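Local coordinates for uncharacterized protein (Bacteroides caccae, PDB 3NO2) that is of unknown function but folds as a six-bladed beta-propeller, probably related to the Mal s 1 allergenic protein, at residues 17-22 and 27-32; 48-53 and 59-64. All coordinates share one frame; numbering follows the deposited sequence.

Contact 1: residues 17-22 and 27-32; sequences IAIINK and IVWEYP
Ile17 and Tyr31 pair at the end of an antiparallel beta hairpin away from its turn, in strands 16-21 and 26-32, at the outer part of a propeller blade. Their backbones bond both ways. Ile17 N gives to Tyr31 O, and Tyr31 N gives to Ile17 O, each at 2.9 Å. The CG1 branch of Ile17 sits between its own backbone N and carbonyl carbon (chi1 59°). From there it lies alongside Tyr31, with Ile17 CG1 3.8 Å from Tyr31 CB, and it also reaches the outer end of the Trp29 ring.

Ala18 and Glu30 make a non-hydrogen-bonded pair. The small methyl of Ala18 shares its face of the sheet with Ile20, Ile27 and Glu30, and Ala18 CB lies 4.1 Å from Ile27 CG2. On the other edge of the strand, Ala18 bonds to the backbone of Val9.

Ile19 marks a classic beta bulge, with Val28 and Trp29 both set opposite it. Its N bonds to Trp29 O, while its O takes the N-H of Val28 at 2.8 Å. Its CG1 branch stands anti to the carbonyl carbon, beside the backbone N (chi1 -63°), which brings Ile19 CG1 to 3.5 Å from Trp29 CE3. Beyond the bulge Ile20 pairs with Ile27, and their CG1 atoms touch. Asn21 ends the strand. Its OD1 accepts the N-H of Thr24 in the turn, and its CB rests near Val28 CG1.

Arg63 makes a cation-pi contact with the Trp29 ring. Over one face of the ring, Ile19 CD1 sits 3.5 Å above the ring plane, offset toward the rim.

Contact 2: residues 48-53 and 59-64; sequences GEILFS and KMITRD
Ile50 and Ile61 bond to each other twice, as do Phe52 and Lys59, and these four backbone hydrogen bonds hold the hairpin together. Ile61 N to Ile50 O is 2.8 Å, and Ile50 N to Ile61 O is nearly straight (171° at the hydrogen). Phe52 N to Lys59 O and Lys59 N to Phe52 O are both 3.0 Å. Between the two bonded pairs, Leu51 and selenomethionine Met60 form a non-hydrogen-bonded pair.

Phe52 and Lys59 lie side by side on one face of the sheet. Lys59 CG is 3.6 Å from both Phe52 CE1 and Phe52 CZ, so the aliphatic part of the lysine runs along the outer end of the ring. The Lys59 chain then bends at chi3 (67°), and its NZ forms a salt bridge with Glu67. On the same face, Ile61 CG1 packs against Ile50 CB at 3.8 Å. Ile50 CD1 meets Arg63 CD at 4.0 Å, while Arg63 NH2 forms a salt bridge with the C-terminal carboxylate of Glu276. Leu51 and Met60 share the opposite face, where Leu51 CD1 lies 3.5 Å from Lys59 O.

Strands 50-53 and 57-61 are the two middle strands of a four-stranded blade, with strand 41-44 beside the first and strand 67-72 beside the second. Leu51 and Met60 pack toward strand 78-84 of the next blade. Ile50 and Phe52 face Ile17 of strand 16-21.

Overall arrangement
Contact 1 comes first along the chain, and contact 2 opens after it has closed. Their centres are 12 Å apart, on the same side of the chain's centre. They belong to different four-stranded antiparallel sheets. The sheet of contact 1 takes its fourth strand, 270-274, from the C-terminal end of the chain, which closes the propeller ring. The sheet of contact 2 is built from consecutive strands between residues 41 and 72. The two blades pack face against face. Trp29 CH2 meets Ile50 CD1 at 3.5 Å, and Tyr31 CD2 meets Ile61 CD1 at 3.6 Å. Apolar packing thus joins them, with Arg63 lying against Trp29 and Ile19 and pairing with the C-terminal carboxylate of Glu276.

Contact 1: residues 17-22 and 27-32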
ATOM      1  N   ILE A  17      -4.932   9.006  10.020  1.00  6.71           N
ATOM      2  CA  ILE A  17      -4.663   7.566  10.074  1.00  7.69           C
ATOM      3  C   ILE A  17      -5.314   7.047  11.358  1.00  7.42           C
ATOM      4  O   ILE A  17      -5.562   7.819  12.288  1.00  7.68           O
ATOM      5  CB  ILE A  17      -3.164   7.198   9.979  1.00  7.41           C
ATOM      6  CG1 ILE A  17      -2.374   7.837  11.098  1.00  7.64           C
ATOM      7  CG2 ILE A  17      -2.636   7.649   8.573  1.00  8.37           C
ATOM      8  CD1 ILE A  17      -0.928   7.424  11.131  1.00 11.25           C
ATOM      9  N   ALA A  18      -5.651   5.777  11.397  1.00  7.60           N
ATOM     10  CA  ALA A  18      -6.457   5.242  12.469  1.00  7.35           C
ATOM     11  C   ALA A  18      -6.070   3.829  12.782  1.00  6.32           C
ATOM     12  O   ALA A  18      -5.524   3.114  11.937  1.00  7.16           O
ATOM     13  CB  ALA A  18      -7.959   5.344  12.131  1.00  7.86           C
ATOM     14  N   ILE A  19      -6.391   3.387  14.002  1.00  6.44           N
ATOM     15  CA  ILE A  19      -6.309   1.987  14.377  1.00  6.41           C
ATOM     16  C   ILE A  19      -7.708   1.527  14.736  1.00  6.28           C
ATOM     17  O   ILE A  19      -8.432   2.195  15.494  1.00  7.67           O
ATOM     18  CB  ILE A  19      -5.349   1.721  15.557  1.00  6.82           C
ATOM     19  CG1 ILE A  19      -3.934   2.123  15.138  1.00  8.13           C
ATOM     20  CG2 ILE A  19      -5.413   0.220  15.995  1.00  8.77           C
ATOM     21  CD1 ILE A  19      -2.921   2.197  16.292  1.00 10.18           C
ATOM     22  N   ILE A  20      -8.116   0.417  14.128  1.00  6.47           N
ATOM     23  CA  ILE A  20      -9.455  -0.152  14.263  1.00  7.20           C
ATOM     24  C   ILE A  20      -9.318  -1.501  14.981  1.00  7.39           C
ATOM     25  O   ILE A  20      -8.472  -2.332  14.653  1.00  8.09           O
ATOM     26  CB  ILE A  20     -10.079  -0.323  12.883  1.00  7.98           C
ATOM     27  CG1 ILE A  20     -10.322   1.079  12.277  1.00  9.55           C
ATOM     28  CG2 ILE A  20     -11.409  -1.111  12.942  1.00  8.40           C
ATOM     29  CD1 ILE A  20     -10.791   1.103  10.811  1.00 11.38           C
ATOM     30  N   ASN A  21     -10.186  -1.707  15.971  1.00  6.77           N
ATOM     31  CA  ASN A  21     -10.375  -3.037  16.560  1.00  8.01           C
ATOM     32  C   ASN A  21     -11.203  -3.855  15.578  1.00  6.60           C
ATOM     33  O   ASN A  21     -12.332  -3.481  15.248  1.00  7.37           O
ATOM     34  CB  ASN A  21     -11.115  -2.873  17.904  1.00  8.40           C
ATOM     35  CG  ASN A  21     -11.472  -4.195  18.571  1.00  8.41           C
ATOM     36  OD1 ASN A  21     -11.866  -5.154  17.931  1.00  7.97           O
ATOM     37  ND2 ASN A  21     -11.331  -4.232  19.923  1.00 11.11           N
ATOM     38  N   LYS A  22     -10.594  -4.867  14.991  1.00  6.35           N
ATOM     39  CA  LYS A  22     -11.238  -5.623  13.915  1.00  7.54           C
ATOM     40  C   LYS A  22     -12.597  -6.218  14.353  1.00  7.51           C
ATOM     41  O   LYS A  22     -13.565  -6.203  13.596  1.00  8.21           O
ATOM     42  CB  LYS A  22     -10.328  -6.719  13.417  1.00  8.06           C
ATOM     43  CG  LYS A  22     -10.906  -7.520  12.257  1.00  9.82           C
ATOM     44  CD  LYS A  22     -10.028  -8.689  11.818  1.00 10.20           C
ATOM     45  CE  LYS A  22     -10.628  -9.403  10.641  1.00 11.37           C
ATOM     46  NZ  LYS A  22      -9.784 -10.542  10.192  1.00 13.72           N
ATOM     47  N   ILE A  27     -13.030   2.504  15.657  1.00  9.28           N
ATOM     48  CA  ILE A  27     -11.767   3.286  15.650  1.00  9.17           C
ATOM     49  C   ILE A  27     -11.369   3.528  17.115  1.00  9.97           C
ATOM     50  O   ILE A  27     -12.151   4.147  17.888  1.00 11.95           O
ATOM     51  CB  ILE A  27     -11.941   4.603  14.896  1.00 10.54           C
ATOM     52  CG1 ILE A  27     -12.110   4.313  13.411  1.00 12.46           C
ATOM     53  CG2 ILE A  27     -10.716   5.538  15.127  1.00 12.10           C
ATOM     54  CD1 ILE A  27     -12.345   5.560  12.522  1.00 16.02           C
ATOM     55  N   VAL A  28     -10.213   3.016  17.533  1.00  8.20           N
ATOM     56  CA  VAL A  28      -9.765   3.164  18.909  1.00  9.95           C
ATOM     57  C   VAL A  28      -8.658   4.209  19.073  1.00 11.20           C
ATOM     58  O   VAL A  28      -8.286   4.522  20.202  1.00 12.91           O
ATOM     59  CB  VAL A  28      -9.357   1.826  19.512  1.00 10.47           C
ATOM     60  CG1 VAL A  28     -10.581   0.856  19.518  1.00 13.09           C
ATOM     61  CG2 VAL A  28      -8.146   1.216  18.817  1.00 12.88           C
ATOM     62  N   TRP A  29      -8.122   4.726  17.973  1.00  9.52           N
ATOM     63  CA  TRP A  29      -7.011   5.679  17.991  1.00 10.10           C
ATOM     64  C   TRP A  29      -6.956   6.337  16.633  1.00 10.89           C
ATOM     65  O   TRP A  29      -7.221   5.667  15.600  1.00  8.66           O
ATOM     66  CB  TRP A  29      -5.729   4.906  18.204  1.00 12.04           C
ATOM     67  CG  TRP A  29      -4.407   5.677  18.139  1.00 14.73           C
ATOM     68  CD1 TRP A  29      -3.717   6.200  19.187  1.00 23.36           C
ATOM     69  CD2 TRP A  29      -3.608   5.912  16.974  1.00 11.48           C
ATOM     70  NE1 TRP A  29      -2.535   6.770  18.736  1.00 21.61           N
ATOM     71  CE2 TRP A  29      -2.449   6.609  17.384  1.00 21.93           C
ATOM     72  CE3 TRP A  29      -3.768   5.631  15.631  1.00 12.64           C
ATOM     73  CZ2 TRP A  29      -1.445   6.988  16.479  1.00 14.31           C
ATOM     74  CZ3 TRP A  29      -2.766   6.020  14.725  1.00 12.75           C
ATOM     75  CH2 TRP A  29      -1.642   6.686  15.158  1.00 14.77           C
ATOM     76  N   GLU A  30      -6.718   7.652  16.611  0.50  9.93           N
ATOM     77  CA  GLU A  30      -6.464   8.408  15.379  0.50  8.91           C
ATOM     78  C   GLU A  30      -5.218   9.286  15.533  0.50  9.85           C
ATOM     79  O   GLU A  30      -4.737   9.581  16.665  0.50  7.83           O
ATOM     80  CB  GLU A  30      -7.646   9.303  14.950  0.50 10.54           C
ATOM     81  CG  GLU A  30      -8.863   8.524  14.486  0.50  8.97           C
ATOM     82  CD  GLU A  30     -10.015   9.375  13.977  0.50 14.97           C
ATOM     83  OE1 GLU A  30     -10.033  10.607  14.242  0.50 15.32           O
ATOM     84  OE2 GLU A  30     -10.917   8.807  13.305  0.50 16.92           O
ATOM     85  N   TYR A  31      -4.694   9.692  14.382  1.00  9.59           N
ATOM     86  CA  TYR A  31      -3.609  10.677  14.325  1.00  8.38           C
ATOM     87  C   TYR A  31      -3.851  11.546  13.101  1.00  9.75           C
ATOM     88  O   TYR A  31      -4.186  11.039  12.017  1.00  9.10           O
ATOM     89  CB  TYR A  31      -2.275   9.949  14.226  1.00 10.44           C
ATOM     90  CG  TYR A  31      -1.036  10.818  14.253  1.00  8.89           C
ATOM     91  CD1 TYR A  31      -0.504  11.363  13.087  1.00 10.07           C
ATOM     92  CD2 TYR A  31      -0.397  11.114  15.452  1.00 10.15           C
ATOM     93  CE1 TYR A  31       0.622  12.151  13.095  1.00  9.11           C
ATOM     94  CE2 TYR A  31       0.758  11.917  15.483  1.00  9.48           C
ATOM     95  CZ  TYR A  31       1.263  12.441  14.287  1.00  9.75           C
ATOM     96  OH  TYR A  31       2.405  13.211  14.277  1.00 10.78           O
ATOM     97  N   PRO A  32      -3.728  12.871  13.238  1.00 10.44           N
ATOM     98  CA  PRO A  32      -4.142  13.761  12.165  1.00 11.11           C
ATOM     99  C   PRO A  32      -3.108  13.912  11.051  1.00  9.78           C
ATOM    100  O   PRO A  32      -1.887  13.850  11.268  1.00 11.52           O
ATOM    101  CB  PRO A  32      -4.298  15.095  12.893  1.00 13.16           C
ATOM    102  CG  PRO A  32      -3.246  15.040  13.933  1.00 14.11           C
ATOM    103  CD  PRO A  32      -3.250  13.603  14.434  1.00 11.36           C
TER

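Contact 2: residues 48-53 and 59-64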
ATOM      1  N   GLY A  48       5.145  -2.083  17.727  1.00 12.94           N
ATOM      2  CA  GLY A  48       3.933  -1.269  17.768  1.00 13.26           C
ATOM      3  C   GLY A  48       4.101   0.192  17.359  1.00 12.35           C
ATOM      4  O   GLY A  48       3.182   0.978  17.540  1.00 14.09           O
ATOM      5  N   GLU A  49       5.284   0.548  16.866  1.00 10.77           N
ATOM      6  CA  GLU A  49       5.501   1.892  16.318  1.00 11.04           C
ATOM      7  C   GLU A  49       4.851   1.974  14.941  1.00  9.14           C
ATOM      8  O   GLU A  49       4.594   0.950  14.304  1.00  9.47           O
ATOM      9  CB  GLU A  49       6.973   2.223  16.207  1.00 12.07           C
ATOM     10  CG  GLU A  49       7.699   2.209  17.578  1.00 17.40           C
ATOM     11  CD  GLU A  49       8.947   1.348  17.587  1.00 26.47           C
ATOM     12  OE1 GLU A  49       9.106   0.324  16.839  1.00 18.06           O
ATOM     13  OE2 GLU A  49       9.821   1.716  18.404  1.00 33.18           O
ATOM     14  N   ILE A  50       4.576   3.193  14.513  1.00  7.97           N
ATOM     15  CA  ILE A  50       3.742   3.462  13.349  1.00  7.88           C
ATOM     16  C   ILE A  50       4.548   4.281  12.335  1.00  8.34           C
ATOM     17  O   ILE A  50       5.086   5.340  12.667  1.00  8.67           O
ATOM     18  CB  ILE A  50       2.503   4.237  13.782  1.00  8.94           C
ATOM     19  CG1 ILE A  50       1.595   3.322  14.600  1.00  9.63           C
ATOM     20  CG2 ILE A  50       1.730   4.775  12.573  1.00 10.57           C
ATOM     21  CD1 ILE A  50       0.704   4.098  15.553  1.00 15.17           C
ATOM     22  N   LEU A  51       4.654   3.771  11.102  1.00  7.72           N
ATOM     23  CA  LEU A  51       5.332   4.422   9.989  1.00  6.58           C
ATOM     24  C   LEU A  51       4.259   4.823   8.966  1.00  6.49           C
ATOM     25  O   LEU A  51       3.354   4.012   8.680  1.00  7.16           O
ATOM     26  CB  LEU A  51       6.272   3.411   9.322  1.00  8.00           C
ATOM     27  CG  LEU A  51       6.929   3.840   8.012  1.00  8.26           C
ATOM     28  CD1 LEU A  51       7.907   5.029   8.178  1.00 11.10           C
ATOM     29  CD2 LEU A  51       7.638   2.622   7.366  1.00  9.23           C
ATOM     30  N   PHE A  52       4.324   6.031   8.433  1.00  6.21           N
ATOM     31  CA  PHE A  52       3.415   6.396   7.344  1.00  5.92           C
ATOM     32  C   PHE A  52       4.058   7.358   6.406  1.00  6.94           C
ATOM     33  O   PHE A  52       4.870   8.200   6.812  1.00  6.96           O
ATOM     34  CB  PHE A  52       2.051   6.930   7.874  1.00  5.43           C
ATOM     35  CG  PHE A  52       2.097   8.238   8.621  1.00  7.16           C
ATOM     36  CD1 PHE A  52       2.439   8.287   9.964  1.00  7.17           C
ATOM     37  CD2 PHE A  52       1.806   9.397   7.976  1.00  7.67           C
ATOM     38  CE1 PHE A  52       2.451   9.503  10.623  1.00  7.87           C
ATOM     39  CE2 PHE A  52       1.822  10.614   8.630  1.00  7.51           C
ATOM     40  CZ  PHE A  52       2.165  10.665   9.952  1.00  8.67           C
ATOM     41  N   SER A  53       3.623   7.313   5.150  1.00  5.64           N
ATOM     42  CA  SER A  53       3.952   8.340   4.171  1.00  5.64           C
ATOM     43  C   SER A  53       2.804   9.309   4.068  1.00  5.77           C
ATOM     44  O   SER A  53       1.618   8.968   4.293  1.00  6.09           O
ATOM     45  CB  SER A  53       4.296   7.793   2.789  1.00  6.84           C
ATOM     46  OG  SER A  53       3.222   7.082   2.226  1.00  7.29           O
ATOM     47  N   LYS A  59       7.209   9.547   8.072  1.00  7.03           N
ATOM     48  CA  LYS A  59       7.656   9.648   9.450  1.00  7.28           C
ATOM     49  C   LYS A  59       7.278   8.431  10.253  1.00  7.79           C
ATOM     50  O   LYS A  59       6.343   7.687   9.881  1.00  7.94           O
ATOM     51  CB  LYS A  59       7.197  10.891  10.128  1.00  7.67           C
ATOM     52  CG  LYS A  59       5.711  10.981  10.398  1.00  6.48           C
ATOM     53  CD  LYS A  59       5.346  12.232  11.206  1.00  8.53           C
ATOM     54  CE  LYS A  59       5.585  13.527  10.408  1.00 11.02           C
ATOM     55  NZ  LYS A  59       5.388  14.727  11.251  1.00 10.14           N
HETATM   56  N   MSE A  60       8.003   8.197  11.338  0.50  6.77           N
HETATM   57  CA  MSE A  60       7.693   7.153  12.317  0.50  7.41           C
HETATM   58  C   MSE A  60       7.329   7.831  13.647  0.50  8.90           C
HETATM   59  O   MSE A  60       8.008   8.771  14.066  0.50  9.04           O
HETATM   60  CB  MSE A  60       8.874   6.176  12.468  0.50  9.39           C
HETATM   61  CG  MSE A  60       8.546   4.974  13.329  0.50  9.88           C
HETATM   62 SE   MSE A  60       9.909   3.628  13.427  0.38  9.64          SE
HETATM   63  CE  MSE A  60       9.449   2.683  11.877  0.50 11.65           C
ATOM     64  N   ILE A  61       6.264   7.338  14.273  1.00  7.94           N
ATOM     65  CA  ILE A  61       5.762   7.835  15.546  1.00  8.23           C
ATOM     66  C   ILE A  61       5.576   6.652  16.484  1.00  9.11           C
ATOM     67  O   ILE A  61       5.421   5.497  16.080  1.00  9.10           O
ATOM     68  CB  ILE A  61       4.443   8.622  15.395  1.00  7.38           C
ATOM     69  CG1 ILE A  61       3.314   7.756  14.814  1.00  8.36           C
ATOM     70  CG2 ILE A  61       4.657   9.835  14.481  1.00 10.81           C
ATOM     71  CD1 ILE A  61       1.919   8.430  14.801  1.00 10.38           C
ATOM     72  N   THR A  62       5.524   6.972  17.773  1.00 12.23           N
ATOM     73  CA  THR A  62       5.165   5.987  18.775  1.00 13.12           C
ATOM     74  C   THR A  62       3.695   5.846  18.809  1.00 14.33           C
ATOM     75  O   THR A  62       2.956   6.704  18.367  1.00 12.83           O
ATOM     76  CB  THR A  62       5.697   6.431  20.164  1.00 12.72           C
ATOM     77  OG1 THR A  62       5.010   7.619  20.575  1.00 12.10           O
ATOM     78  CG2 THR A  62       7.218   6.650  20.209  1.00 16.34           C
ATOM     79  N   ARG A  63       3.247   4.784  19.495  1.00 17.31           N
ATOM     80  CA  ARG A  63       1.878   4.532  19.629  1.00 18.27           C
ATOM     81  C   ARG A  63       1.176   5.636  20.393  1.00 17.39           C
ATOM     82  O   ARG A  63      -0.003   5.851  20.187  1.00 23.94           O
ATOM     83  CB  ARG A  63       1.680   3.152  20.278  1.00 20.04           C
ATOM     84  CG  ARG A  63       0.268   2.705  20.432  1.00 22.02           C
ATOM     85  CD  ARG A  63      -0.521   2.615  19.105  1.00 21.66           C
ATOM     86  NE  ARG A  63      -1.835   2.034  19.382  1.00 21.90           N
ATOM     87  CZ  ARG A  63      -2.814   2.664  20.024  1.00 35.09           C
ATOM     88  NH1 ARG A  63      -2.653   3.915  20.453  1.00 42.33           N
ATOM     89  NH2 ARG A  63      -3.968   2.038  20.240  1.00 36.55           N
ATOM     90  N   ASP A  64       1.891   6.364  21.268  1.00 15.64           N
ATOM     91  CA  ASP A  64       1.328   7.505  21.972  1.00 16.93           C
ATOM     92  C   ASP A  64       1.511   8.848  21.266  1.00 19.49           C
ATOM     93  O   ASP A  64       1.259   9.914  21.826  1.00 21.31           O
ATOM     94  CB  ASP A  64       1.751   7.591  23.459  1.00 21.38           C
ATOM     95  CG  ASP A  64       3.212   7.886  23.693  1.00 30.77           C
ATOM     96  OD1 ASP A  64       4.031   8.001  22.772  1.00 28.14           O
ATOM     97  OD2 ASP A  64       3.561   7.993  24.890  1.00 41.86           O
TER